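Hypothetical protein AF1704 (Archaeoglobus fulgidus, PDB 1ZBM) probably converts cyclic dehypoxanthine futalosine into 1,4-dihydroxy-6-naphthoate, a step of menaquinone biosynthesis, on a two-lobed scaffold like that of periplasmic binding proteins. Local coordinates at residues R205-I219 and A234-N248. Sequence-based numbering, arbitrary orientation.
Sequences RESIAFAIENPDEAI and AKRFAMMYVNDYTYN
Arg205 and Ile208, on helix 194-213, pack against the short helix 244-247 in one lobe of this fold related to periplasmic binding proteins. The buried part centres on Ile208: its CG2 meets Val242 CG1 at 4.0 Å, while CD1 reaches the backbone of Thr246. Met25 of helix 20-30 touches both Ile208 and Thr246. Toward solvent, the exposed Tyr247 has CG anti to the backbone N (chi1 -174°), which carries its ring toward helix 194-213, where Arg205 CG lies over one face, a CH-pi contact 4.2 Å from the ring centroid. Arg205 then runs on, extended, to the helix end, where NE donates to Tyr247 O (3.3 Å, N-H...O 157°) with the oxygen in the guanidinium plane. NH2 adds a weak bond to Asn248 OD1. Replacing Arg205 by an alanine would probably leave Tyr247 O without this donor and one face of the tyrosine ring less covered. Helices 215-219 and 234-241 run nearly perpendicular (99°). Ile219 lies against Ala234 and Lys235, whereas the outer side is looser: the selenium (SE) of selenomethionine Met239 only brushes Pro215 CB, and Lys235 NZ, also paired with Glu232, forms a salt bridge with Asp216 OD1 on its syn side at 2.9 Å.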
loop_
_atom_site.group_PDB
_atom_site.type_symbol
_atom_site.label_atom_id
_atom_site.label_comp_id
_atom_site.label_asym_id
_atom_site.label_seq_id
_atom_site.Cartn_x
_atom_site.Cartn_y
_atom_site.Cartn_z
ATOM N N ARG A 205 -0.319 -8.690 14.506
ATOM C CA ARG A 205 -0.220 -7.566 15.442
ATOM C C ARG A 205 1.093 -7.585 16.203
ATOM O O ARG A 205 1.731 -6.548 16.399
ATOM C CB ARG A 205 -1.376 -7.600 16.436
ATOM C CG ARG A 205 -2.667 -7.107 15.846
ATOM C CD ARG A 205 -3.794 -7.163 16.848
ATOM N NE ARG A 205 -4.941 -6.403 16.353
ATOM C CZ ARG A 205 -6.200 -6.651 16.681
ATOM N NH1 ARG A 205 -6.489 -7.646 17.508
ATOM N NH2 ARG A 205 -7.162 -5.902 16.174
ATOM N N GLU A 206 1.503 -8.774 16.624
ATOM C CA GLU A 206 2.739 -8.889 17.357
ATOM C C GLU A 206 3.916 -8.464 16.501
ATOM O O GLU A 206 4.836 -7.803 16.986
ATOM C CB GLU A 206 2.952 -10.320 17.827
ATOM C CG GLU A 206 4.107 -10.445 18.797
ATOM C CD GLU A 206 4.288 -11.850 19.297
ATOM O OE1 GLU A 206 3.282 -12.457 19.741
ATOM O OE2 GLU A 206 5.439 -12.344 19.256
ATOM N N SER A 207 3.896 -8.831 15.224
ATOM C CA SER A 207 5.008 -8.479 14.346
ATOM C C SER A 207 5.144 -6.961 14.160
ATOM O O SER A 207 6.257 -6.423 14.100
ATOM C CB SER A 207 4.847 -9.173 12.989
ATOM O OG SER A 207 6.070 -9.138 12.264
ATOM N N ILE A 208 3.999 -6.286 14.070
ATOM C CA ILE A 208 3.927 -4.829 13.902
ATOM C C ILE A 208 4.424 -4.117 15.168
ATOM O O ILE A 208 5.263 -3.209 15.108
ATOM C CB ILE A 208 2.467 -4.394 13.622
ATOM C CG1 ILE A 208 1.967 -5.048 12.330
ATOM C CG2 ILE A 208 2.374 -2.872 13.539
ATOM C CD1 ILE A 208 0.458 -4.995 12.159
ATOM N N ALA A 209 3.892 -4.537 16.313
ATOM C CA ALA A 209 4.284 -3.957 17.588
ATOM C C ALA A 209 5.783 -4.148 17.798
ATOM O O ALA A 209 6.463 -3.260 18.317
ATOM C CB ALA A 209 3.499 -4.606 18.730
ATOM N N PHE A 210 6.302 -5.299 17.387
ATOM C CA PHE A 210 7.731 -5.573 17.540
ATOM C C PHE A 210 8.559 -4.561 16.742
ATOM O O PHE A 210 9.595 -4.091 17.211
ATOM C CB PHE A 210 8.079 -6.985 17.052
ATOM C CG PHE A 210 9.547 -7.317 17.172
ATOM C CD1 PHE A 210 10.032 -8.008 18.282
ATOM C CD2 PHE A 210 10.452 -6.896 16.192
ATOM C CE1 PHE A 210 11.397 -8.273 18.423
ATOM C CE2 PHE A 210 11.820 -7.150 16.316
ATOM C CZ PHE A 210 12.294 -7.842 17.437
ATOM N N ALA A 211 8.102 -4.240 15.534
ATOM C CA ALA A 211 8.809 -3.300 14.681
ATOM C C ALA A 211 8.922 -1.905 15.297
ATOM O O ALA A 211 9.974 -1.265 15.219
ATOM C CB ALA A 211 8.136 -3.221 13.310
ATOM N N ILE A 212 7.845 -1.433 15.912
ATOM C CA ILE A 212 7.836 -0.112 16.542
ATOM C C ILE A 212 8.768 -0.021 17.753
ATOM O O ILE A 212 9.402 1.009 17.974
ATOM C CB ILE A 212 6.400 0.277 16.986
ATOM C CG1 ILE A 212 5.501 0.386 15.751
ATOM C CG2 ILE A 212 6.418 1.604 17.737
ATOM C CD1 ILE A 212 5.982 1.399 14.736
ATOM N N GLU A 213 8.836 -1.100 18.533
ATOM C CA GLU A 213 9.680 -1.165 19.725
ATOM C C GLU A 213 11.128 -1.456 19.380
ATOM O O GLU A 213 12.017 -1.309 20.213
ATOM C CB GLU A 213 9.159 -2.246 20.669
ATOM C CG GLU A 213 7.748 -1.978 21.183
ATOM C CD GLU A 213 7.170 -3.152 21.946
ATOM O OE1 GLU A 213 7.856 -3.698 22.851
ATOM O OE2 GLU A 213 6.006 -3.526 21.658
ATOM N N ASN A 214 11.356 -1.869 18.140
ATOM C CA ASN A 214 12.696 -2.182 17.673
ATOM C C ASN A 214 12.825 -1.662 16.254
ATOM O O ASN A 214 13.086 -2.420 15.329
ATOM C CB ASN A 214 12.913 -3.693 17.693
ATOM C CG ASN A 214 12.701 -4.290 19.065
ATOM O OD1 ASN A 214 13.506 -4.094 19.982
ATOM N ND2 ASN A 214 11.606 -5.018 19.218
ATOM N N PRO A 215 12.656 -0.346 16.073
ATOM C CA PRO A 215 12.747 0.274 14.751
ATOM C C PRO A 215 14.071 0.062 14.037
ATOM O O PRO A 215 14.099 -0.155 12.825
ATOM C CB PRO A 215 12.475 1.745 15.047
ATOM C CG PRO A 215 13.087 1.916 16.397
ATOM C CD PRO A 215 12.586 0.685 17.125
ATOM N N ASP A 216 15.175 0.115 14.770
ATOM C CA ASP A 216 16.466 -0.065 14.119
ATOM C C ASP A 216 16.708 -1.504 13.696
ATOM O O ASP A 216 17.215 -1.752 12.605
ATOM C CB ASP A 216 17.584 0.439 15.024
ATOM C CG ASP A 216 17.480 1.935 15.271
ATOM O OD1 ASP A 216 17.610 2.701 14.285
ATOM O OD2 ASP A 216 17.252 2.336 16.432
ATOM N N GLU A 217 16.337 -2.451 14.550
ATOM C CA GLU A 217 16.529 -3.844 14.215
ATOM C C GLU A 217 15.666 -4.212 13.000
ATOM O O GLU A 217 16.173 -4.705 11.990
ATOM C CB GLU A 217 16.161 -4.729 15.402
ATOM C CG GLU A 217 16.599 -6.175 15.241
ATOM C CD GLU A 217 16.003 -7.082 16.293
ATOM O OE1 GLU A 217 15.879 -6.642 17.454
ATOM O OE2 GLU A 217 15.675 -8.245 15.964
ATOM N N ALA A 218 14.362 -3.966 13.093
ATOM C CA ALA A 218 13.453 -4.284 11.996
ATOM C C ALA A 218 13.818 -3.560 10.695
ATOM O O ALA A 218 13.723 -4.131 9.609
ATOM C CB ALA A 218 12.015 -3.958 12.395
ATOM N N ILE A 219 14.246 -2.309 10.807
ATOM C CA ILE A 219 14.611 -1.520 9.640
ATOM C C ILE A 219 15.889 -2.041 8.986
ATOM O O ILE A 219 16.087 -1.895 7.781
ATOM C CB ILE A 219 14.812 -0.039 10.038
ATOM C CG1 ILE A 219 14.162 0.879 9.000
ATOM C CG2 ILE A 219 16.307 0.281 10.195
ATOM C CD1 ILE A 219 14.732 0.766 7.626
ATOM N N ALA A 234 14.539 5.695 5.516
ATOM C CA ALA A 234 13.785 4.447 5.460
ATOM C C ALA A 234 12.922 4.269 6.716
ATOM O O ALA A 234 11.765 3.850 6.630
ATOM C CB ALA A 234 14.732 3.267 5.298
ATOM N N LYS A 235 13.484 4.585 7.880
ATOM C CA LYS A 235 12.745 4.464 9.131
ATOM C C LYS A 235 11.536 5.387 9.064
ATOM O O LYS A 235 10.417 5.008 9.420
ATOM C CB LYS A 235 13.622 4.863 10.323
ATOM C CG LYS A 235 13.771 3.792 11.395
ATOM C CD LYS A 235 14.616 4.291 12.556
ATOM C CE LYS A 235 16.008 4.694 12.096
ATOM N NZ LYS A 235 16.824 5.299 13.192
ATOM N N ARG A 236 11.772 6.608 8.596
ATOM C CA ARG A 236 10.718 7.611 8.469
ATOM C C ARG A 236 9.597 7.101 7.561
ATOM O O ARG A 236 8.421 7.246 7.887
ATOM C CB ARG A 236 11.316 8.909 7.911
ATOM C CG ARG A 236 10.321 10.030 7.637
ATOM C CD ARG A 236 11.040 11.207 6.963
ATOM N NE ARG A 236 10.168 11.959 6.058
ATOM C CZ ARG A 236 10.609 12.725 5.064
ATOM N NH1 ARG A 236 9.748 13.372 4.289
ATOM N NH2 ARG A 236 11.914 12.840 4.841
ATOM N N PHE A 237 9.965 6.499 6.430
ATOM C CA PHE A 237 8.983 5.972 5.483
ATOM C C PHE A 237 8.180 4.830 6.090
ATOM O O PHE A 237 6.948 4.800 6.009
ATOM C CB PHE A 237 9.672 5.464 4.208
ATOM C CG PHE A 237 8.712 4.956 3.162
ATOM C CD1 PHE A 237 7.878 5.840 2.480
ATOM C CD2 PHE A 237 8.640 3.597 2.865
ATOM C CE1 PHE A 237 6.987 5.383 1.521
ATOM C CE2 PHE A 237 7.752 3.127 1.909
ATOM C CZ PHE A 237 6.922 4.025 1.231
ATOM N N ALA A 238 8.887 3.882 6.687
ATOM C CA ALA A 238 8.233 2.740 7.300
ATOM C C ALA A 238 7.310 3.192 8.427
ATOM O O ALA A 238 6.186 2.714 8.532
ATOM C CB ALA A 238 9.276 1.765 7.835
HETATM N N MSE A 239 7.784 4.112 9.263
HETATM C CA MSE A 239 6.985 4.602 10.378
HETATM C C MSE A 239 5.750 5.379 9.906
HETATM O O MSE A 239 4.780 5.531 10.656
HETATM C CB MSE A 239 7.844 5.473 11.298
HETATM C CG MSE A 239 7.955 4.948 12.727
HETATM SE SE MSE A 239 9.723 4.287 13.237
HETATM C CE MSE A 239 10.682 5.977 13.237
HETATM N N MSE A 240 5.794 5.859 8.666
HETATM C CA MSE A 240 4.683 6.602 8.064
HETATM C C MSE A 240 3.508 5.682 7.735
HETATM O O MSE A 240 2.352 6.095 7.804
HETATM C CB MSE A 240 5.132 7.291 6.768
HETATM C CG MSE A 240 5.827 8.640 6.962
HETATM SE SE MSE A 240 6.689 9.312 5.354
HETATM C CE MSE A 240 5.159 9.887 4.320
ATOM N N TYR A 241 3.811 4.437 7.374
ATOM C CA TYR A 241 2.776 3.484 7.010
ATOM C C TYR A 241 2.704 2.235 7.881
ATOM O O TYR A 241 2.039 1.260 7.530
ATOM C CB TYR A 241 2.939 3.100 5.540
ATOM C CG TYR A 241 2.652 4.251 4.599
ATOM C CD1 TYR A 241 1.361 4.771 4.479
ATOM C CD2 TYR A 241 3.671 4.841 3.853
ATOM C CE1 TYR A 241 1.096 5.853 3.641
ATOM C CE2 TYR A 241 3.415 5.923 3.014
ATOM C CZ TYR A 241 2.128 6.423 2.913
ATOM O OH TYR A 241 1.880 7.498 2.098
ATOM N N VAL A 242 3.402 2.259 9.010
ATOM C CA VAL A 242 3.396 1.139 9.953
ATOM C C VAL A 242 3.297 1.752 11.351
ATOM O O VAL A 242 4.310 1.969 12.011
ATOM C CB VAL A 242 4.701 0.292 9.868
ATOM C CG1 VAL A 242 4.629 -0.869 10.853
ATOM C CG2 VAL A 242 4.916 -0.223 8.457
ATOM N N ASN A 243 2.071 2.039 11.784
ATOM C CA ASN A 243 1.820 2.641 13.095
ATOM C C ASN A 243 0.493 2.167 13.683
ATOM O O ASN A 243 0.048 1.061 13.392
ATOM C CB ASN A 243 1.802 4.161 12.976
ATOM C CG ASN A 243 1.056 4.630 11.744
ATOM O OD1 ASN A 243 0.109 3.976 11.286
ATOM N ND2 ASN A 243 1.469 5.770 11.201
ATOM N N ASP A 244 -0.134 3.005 14.505
ATOM C CA ASP A 244 -1.415 2.655 15.126
ATOM C C ASP A 244 -2.447 2.082 14.159
ATOM O O ASP A 244 -3.077 1.065 14.448
ATOM C CB ASP A 244 -2.054 3.871 15.808
ATOM C CG ASP A 244 -1.423 4.192 17.123
ATOM O OD1 ASP A 244 -1.335 3.278 17.988
ATOM O OD2 ASP A 244 -1.016 5.368 17.322
ATOM N N TYR A 245 -2.636 2.759 13.030
ATOM C CA TYR A 245 -3.618 2.335 12.040
ATOM C C TYR A 245 -3.330 0.931 11.524
ATOM O O TYR A 245 -4.252 0.168 11.209
ATOM C CB TYR A 245 -3.650 3.297 10.850
ATOM C CG TYR A 245 -4.029 4.725 11.177
ATOM C CD1 TYR A 245 -5.119 5.015 11.996
ATOM C CD2 TYR A 245 -3.322 5.792 10.630
ATOM C CE1 TYR A 245 -5.494 6.334 12.261
ATOM C CE2 TYR A 245 -3.692 7.110 10.888
ATOM C CZ TYR A 245 -4.776 7.371 11.702
ATOM O OH TYR A 245 -5.140 8.679 11.959
ATOM N N THR A 246 -2.048 0.599 11.429
ATOM C CA THR A 246 -1.618 -0.706 10.953
ATOM C C THR A 246 -1.857 -1.749 12.041
ATOM O O THR A 246 -2.229 -2.887 11.751
ATOM C CB THR A 246 -0.113 -0.699 10.598
ATOM O OG1 THR A 246 0.225 0.551 9.981
ATOM C CG2 THR A 246 0.224 -1.836 9.624
ATOM N N TYR A 247 -1.658 -1.361 13.298
ATOM C CA TYR A 247 -1.855 -2.306 14.387
ATOM C C TYR A 247 -3.318 -2.708 14.529
ATOM O O TYR A 247 -3.618 -3.871 14.793
ATOM C CB TYR A 247 -1.359 -1.730 15.710
ATOM C CG TYR A 247 -1.413 -2.728 16.843
ATOM C CD1 TYR A 247 -0.425 -3.704 16.991
ATOM C CD2 TYR A 247 -2.460 -2.706 17.765
ATOM C CE1 TYR A 247 -0.477 -4.627 18.035
ATOM C CE2 TYR A 247 -2.522 -3.623 18.806
ATOM C CZ TYR A 247 -1.526 -4.580 18.939
ATOM O OH TYR A 247 -1.584 -5.459 19.989
ATOM N N ASN A 248 -4.218 -1.742 14.354
ATOM C CA ASN A 248 -5.662 -1.978 14.454
ATOM C C ASN A 248 -6.411 -0.875 13.696
ATOM O O ASN A 248 -6.318 0.301 14.047
ATOM C CB ASN A 248 -6.089 -1.973 15.931
ATOM C CG ASN A 248 -7.529 -2.409 16.127
ATOM O OD1 ASN A 248 -7.922 -3.483 15.682
ATOM N ND2 ASN A 248 -8.319 -1.585 16.804
#